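Local coordinates for putative modulator of DNA gyrase (Bacteroides thetaiotaomicron, PDB 1VPB), which is of unproven function but probably acts as a metallopeptidase of the PmbA/TldD type, at residues A131-L136 / K186-S191; M249-D252 / R258-S261. One frame throughout, in Å; residues are numbered along the deposited sequence.

Contact 1 (A131-L136 / K186-S191)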
loop_
_atom_site.group_PDB
_atom_site.type_symbol
_atom_site.label_atom_id
_atom_site.label_comp_id
_atom_site.label_asym_id
_atom_site.label_seq_id
_atom_site.Cartn_x
_atom_site.Cartn_y
_atom_site.Cartn_z
ATOM N N ALA A 131 -27.285 3.310 14.122
ATOM C CA ALA A 131 -28.368 3.896 13.354
ATOM C C ALA A 131 -28.309 5.434 13.245
ATOM O O ALA A 131 -28.913 6.009 12.338
ATOM C CB ALA A 131 -29.663 3.514 14.027
ATOM N N LYS A 132 -27.619 6.057 14.180
ATOM C CA LYS A 132 -27.359 7.508 14.147
ATOM C C LYS A 132 -26.437 7.975 13.010
ATOM O O LYS A 132 -26.367 9.166 12.699
ATOM C CB LYS A 132 -26.818 7.964 15.468
ATOM C CG LYS A 132 -27.778 7.667 16.649
ATOM C CD LYS A 132 -27.273 8.134 18.033
ATOM C CE LYS A 132 -28.299 7.867 19.177
ATOM N NZ LYS A 132 -27.677 7.484 20.542
ATOM N N PHE A 133 -25.746 7.054 12.366
ATOM C CA PHE A 133 -24.725 7.431 11.405
ATOM C C PHE A 133 -25.213 8.500 10.414
ATOM O O PHE A 133 -24.563 9.505 10.247
ATOM C CB PHE A 133 -24.234 6.190 10.661
ATOM C CG PHE A 133 -23.128 6.473 9.673
ATOM C CD1 PHE A 133 -21.812 6.475 10.100
ATOM C CD2 PHE A 133 -23.397 6.706 8.351
ATOM C CE1 PHE A 133 -20.777 6.741 9.195
ATOM C CE2 PHE A 133 -22.358 7.008 7.434
ATOM C CZ PHE A 133 -21.055 7.006 7.890
ATOM N N ALA A 134 -26.341 8.270 9.749
ATOM C CA ALA A 134 -26.723 9.145 8.649
ATOM C C ALA A 134 -27.148 10.505 9.161
ATOM O O ALA A 134 -27.039 11.491 8.432
ATOM C CB ALA A 134 -27.816 8.551 7.816
ATOM N N SER A 135 -27.544 10.597 10.415
ATOM C CA SER A 135 -28.017 11.853 10.942
ATOM C C SER A 135 -26.914 12.778 11.489
ATOM O O SER A 135 -27.224 13.899 11.906
ATOM C CB SER A 135 -28.995 11.569 12.104
ATOM O OG SER A 135 -28.280 11.141 13.263
ATOM N N LEU A 136 -25.662 12.316 11.564
ATOM C CA LEU A 136 -24.608 13.043 12.298
ATOM C C LEU A 136 -24.224 14.267 11.516
ATOM O O LEU A 136 -24.358 14.262 10.282
ATOM C CB LEU A 136 -23.348 12.184 12.484
ATOM C CG LEU A 136 -23.619 10.956 13.341
ATOM C CD1 LEU A 136 -22.366 10.099 13.376
ATOM C CD2 LEU A 136 -24.024 11.413 14.717
ATOM N N LYS A 186 -23.968 -5.330 7.828
ATOM C CA LYS A 186 -23.853 -3.862 7.817
ATOM C C LYS A 186 -23.135 -3.488 9.102
ATOM O O LYS A 186 -23.303 -4.140 10.117
ATOM C CB LYS A 186 -25.207 -3.113 7.742
ATOM C CG LYS A 186 -26.153 -3.463 8.860
ATOM C CD LYS A 186 -27.506 -2.749 8.700
ATOM C CE LYS A 186 -28.498 -3.267 9.719
ATOM N NZ LYS A 186 -29.571 -2.263 9.840
ATOM N N SER A 187 -22.265 -2.491 9.004
ATOM C CA SER A 187 -21.557 -1.979 10.152
ATOM C C SER A 187 -21.108 -0.540 9.952
ATOM O O SER A 187 -21.019 -0.025 8.812
ATOM C CB SER A 187 -20.372 -2.850 10.496
ATOM O OG SER A 187 -19.431 -2.854 9.426
ATOM N N THR A 188 -20.794 0.105 11.089
ATOM C CA THR A 188 -20.229 1.448 11.109
ATOM C C THR A 188 -18.947 1.457 11.899
ATOM O O THR A 188 -18.625 0.486 12.650
ATOM C CB THR A 188 -21.230 2.487 11.719
ATOM O OG1 THR A 188 -21.722 1.930 12.974
ATOM C CG2 THR A 188 -22.399 2.676 10.841
ATOM N N TRP A 189 -18.174 2.510 11.698
ATOM C CA TRP A 189 -16.993 2.772 12.508
ATOM C C TRP A 189 -16.717 4.253 12.575
ATOM O O TRP A 189 -17.030 5.012 11.666
ATOM C CB TRP A 189 -15.740 2.012 12.027
ATOM C CG TRP A 189 -15.284 2.415 10.683
ATOM C CD1 TRP A 189 -15.711 1.906 9.484
ATOM C CD2 TRP A 189 -14.351 3.475 10.365
ATOM N NE1 TRP A 189 -15.088 2.573 8.457
ATOM C CE2 TRP A 189 -14.216 3.505 8.959
ATOM C CE3 TRP A 189 -13.580 4.351 11.119
ATOM C CZ2 TRP A 189 -13.384 4.439 8.303
ATOM C CZ3 TRP A 189 -12.735 5.259 10.464
ATOM C CH2 TRP A 189 -12.645 5.281 9.071
ATOM N N TYR A 190 -16.065 4.640 13.669
ATOM C CA TYR A 190 -15.637 5.987 13.901
ATOM C C TYR A 190 -14.271 5.953 14.565
ATOM O O TYR A 190 -13.984 5.040 15.348
ATOM C CB TYR A 190 -16.579 6.688 14.889
ATOM C CG TYR A 190 -18.047 6.653 14.515
ATOM C CD1 TYR A 190 -18.849 5.577 14.880
ATOM C CD2 TYR A 190 -18.642 7.695 13.812
ATOM C CE1 TYR A 190 -20.201 5.538 14.527
ATOM C CE2 TYR A 190 -19.988 7.665 13.475
ATOM C CZ TYR A 190 -20.759 6.596 13.834
ATOM O OH TYR A 190 -22.121 6.556 13.545
ATOM N N SER A 191 -13.439 6.938 14.252
ATOM C CA SER A 191 -12.114 7.011 14.861
ATOM C C SER A 191 -11.609 8.404 15.013
ATOM O O SER A 191 -11.921 9.298 14.210
ATOM C CB SER A 191 -11.131 6.184 14.052
ATOM O OG SER A 191 -9.941 5.990 14.788
#
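With CG anti to the backbone N (chi1 -178°), Phe133 meets Tyr190, whose CG stands anti to the carbonyl carbon (chi1 -54°) and whose ring leaves strand 181-198 so that its hydroxyl end comes close to segment 131-136. The phenol oxygen meets the phenylalanine: Tyr190 OH comes to the edge of that ring, near its plane, 3.5 Å from Phe133 CD1. The two side chains slant across one another without stacking, and Phe133 CD1 also lies 3.9 Å from Tyr190 CZ. Leu136 arrives from the opposite direction, pushing one methyl, CD1, to 3.4 Å from Tyr190 CE2, a tight apolar contact. Two residues earlier on the strand, the methyl of Thr188 slides past Phe133, with Thr188 CG2 3.9 Å from Phe133 CD1. That leaves Thr188 OG1 to bond with Leu215 O and the backbone N of Asp130, while Tyr190 OH has a weak hydrogen bond to Asp130 OD2. Within the turn, Lys132 O accepts both Ser135 N and Ser135 OG, the latter at 2.8 Å. A serine in place of Tyr190 would probably open a gap between Phe133 and Leu136 and leave the Asp130 carboxylate without its weak phenol partner. This is plain hydrophobic packing of a turn, preceding helix 138-150, on one face of a long, curved antiparallel sheet.

Contact 2 (M249-D252 / R258-S261)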
loop_
_atom_site.group_PDB
_atom_site.type_symbol
_atom_site.label_atom_id
_atom_site.label_comp_id
_atom_site.label_asym_id
_atom_site.label_seq_id
_atom_site.Cartn_x
_atom_site.Cartn_y
_atom_site.Cartn_z
ATOM N N MET A 249 10.408 -9.412 29.613
ATOM C CA MET A 249 9.795 -8.489 28.664
ATOM C C MET A 249 8.339 -8.228 29.024
ATOM O O MET A 249 7.545 -9.152 29.122
ATOM C CB MET A 249 9.888 -9.025 27.234
ATOM C CG MET A 249 9.285 -8.066 26.224
ATOM S SD MET A 249 9.488 -8.442 24.490
ATOM C CE MET A 249 8.738 -10.035 24.342
ATOM N N VAL A 250 8.007 -6.951 29.229
ATOM C CA VAL A 250 6.617 -6.539 29.404
ATOM C C VAL A 250 6.174 -5.818 28.107
ATOM O O VAL A 250 6.916 -5.007 27.557
ATOM C CB VAL A 250 6.418 -5.630 30.642
ATOM C CG1 VAL A 250 4.926 -5.318 30.833
ATOM C CG2 VAL A 250 6.977 -6.306 31.896
ATOM N N VAL A 251 4.987 -6.143 27.619
ATOM C CA VAL A 251 4.438 -5.506 26.415
ATOM C C VAL A 251 3.058 -4.925 26.682
ATOM O O VAL A 251 2.200 -5.582 27.257
ATOM C CB VAL A 251 4.354 -6.490 25.245
ATOM C CG1 VAL A 251 4.053 -5.726 23.930
ATOM C CG2 VAL A 251 5.627 -7.303 25.130
ATOM N N ASP A 252 2.854 -3.673 26.251
ATOM C CA ASP A 252 1.579 -2.990 26.505
ATOM C C ASP A 252 0.497 -3.442 25.551
ATOM O O ASP A 252 0.784 -4.168 24.606
ATOM C CB ASP A 252 1.767 -1.471 26.544
ATOM C CG ASP A 252 2.248 -0.875 25.239
ATOM O OD1 ASP A 252 2.044 -1.479 24.164
ATOM O OD2 ASP A 252 2.844 0.245 25.250
ATOM N N ARG A 258 0.979 -7.518 18.337
ATOM C CA ARG A 258 2.104 -7.641 17.392
ATOM C C ARG A 258 2.856 -8.976 17.489
ATOM O O ARG A 258 3.115 -9.621 16.471
ATOM C CB ARG A 258 3.099 -6.472 17.553
ATOM C CG ARG A 258 4.073 -6.265 16.331
ATOM C CD ARG A 258 5.441 -7.038 16.277
ATOM N NE ARG A 258 5.780 -7.388 14.883
ATOM C CZ ARG A 258 6.740 -6.837 14.126
ATOM N NH1 ARG A 258 7.558 -5.864 14.556
ATOM N NH2 ARG A 258 6.875 -7.282 12.881
ATOM N N LEU A 259 3.208 -9.398 18.705
ATOM C CA LEU A 259 3.887 -10.684 18.874
ATOM C C LEU A 259 2.989 -11.912 18.618
ATOM O O LEU A 259 3.507 -13.010 18.335
ATOM C CB LEU A 259 4.495 -10.747 20.282
ATOM C CG LEU A 259 5.619 -9.756 20.528
ATOM C CD1 LEU A 259 5.970 -9.744 22.022
ATOM C CD2 LEU A 259 6.827 -10.150 19.658
ATOM N N LEU A 260 1.666 -11.746 18.733
ATOM C CA LEU A 260 0.730 -12.805 18.513
ATOM C C LEU A 260 0.444 -13.007 17.041
ATOM O O LEU A 260 0.213 -14.128 16.566
ATOM C CB LEU A 260 -0.603 -12.510 19.210
ATOM C CG LEU A 260 -1.622 -13.623 19.170
ATOM C CD1 LEU A 260 -1.157 -14.901 19.835
ATOM C CD2 LEU A 260 -2.893 -13.144 19.858
ATOM N N SER A 261 0.489 -11.901 16.322
ATOM C CA SER A 261 0.146 -11.891 14.891
ATOM C C SER A 261 0.840 -12.994 14.058
ATOM O O SER A 261 0.163 -13.707 13.357
ATOM C CB SER A 261 0.455 -10.511 14.297
ATOM O OG SER A 261 -0.012 -10.489 12.981
#
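Leu259 of helix 256-265 packs on Met249 and Val251 of strand 245-251, which a short connection joins to the helix, and the residue before it, Arg258, begins the helical segment. The arginine's CB is directed at the strand, but the rest of its chain turns off, and its guanidinium group makes cation-pi contacts with Tyr391 and Phe377. Next comes Leu259, which carries the whole contact through one methyl, CD1. CG stands anti to the carbonyl carbon (chi1 -66°) and CD1 continues the chain in an extended course (chi2 170°), so that this methyl is projected at the strand. There it meets Met249 CE tip to tip, 3.6 Å from Leu259 CD1. The methionine chain runs straight through its first two torsions and bends only at the third (chi3 59°), which swings its terminal methyl round to the leucine. Val251 approaches at a slant, with CG2 4.0 Å from Leu259 CD1; Met249 and Val251, two apart on the strand, therefore share the same leucine methyl. The connection is a beta-alpha unit: the chain leaves the mixed sheet at the end of strand 245-251, turns through a few residues and enters helix 256-265, whose apolar side lies back against that sheet. Strand 245-251 runs parallel to strand 370-378 and antiparallel to strands 441-443 and 446-450. Phe377 and Tyr391, from strands 370-378 and 388-399, also touch Leu259, so its side chain is buried among several strands. The leucine's carbonyl oxygen accepts a hydrogen bond from the indole NE1 of Trp420. Further along the helix, Leu260 directs its side chain to another part of the fold, where it packs on Ile438. Ser261 follows, with its carbonyl oxygen weakly hydrogen-bonded to the hydroxyl of Ser265.

How the contacts relate
From the N terminus, contact 1 comes first: the turn at 131-136 leads into helix 138-150, and the chain then runs through strand 159-177 before strand 181-198 closes a loop of 49 intervening residues. Contact 2 opens later and closes after only five residues, joining strand 245-251 to the helix that follows it. The two are in series, neither nested nor crossed. Contact 1 ties a connecting turn to the curved antiparallel sheet that also includes strands 36-52 and 58-73, whereas contact 2 ties a helix to the mixed sheet of the C-terminal domain. Their centres lie 31 Å apart, on opposite sides of the chain's centre.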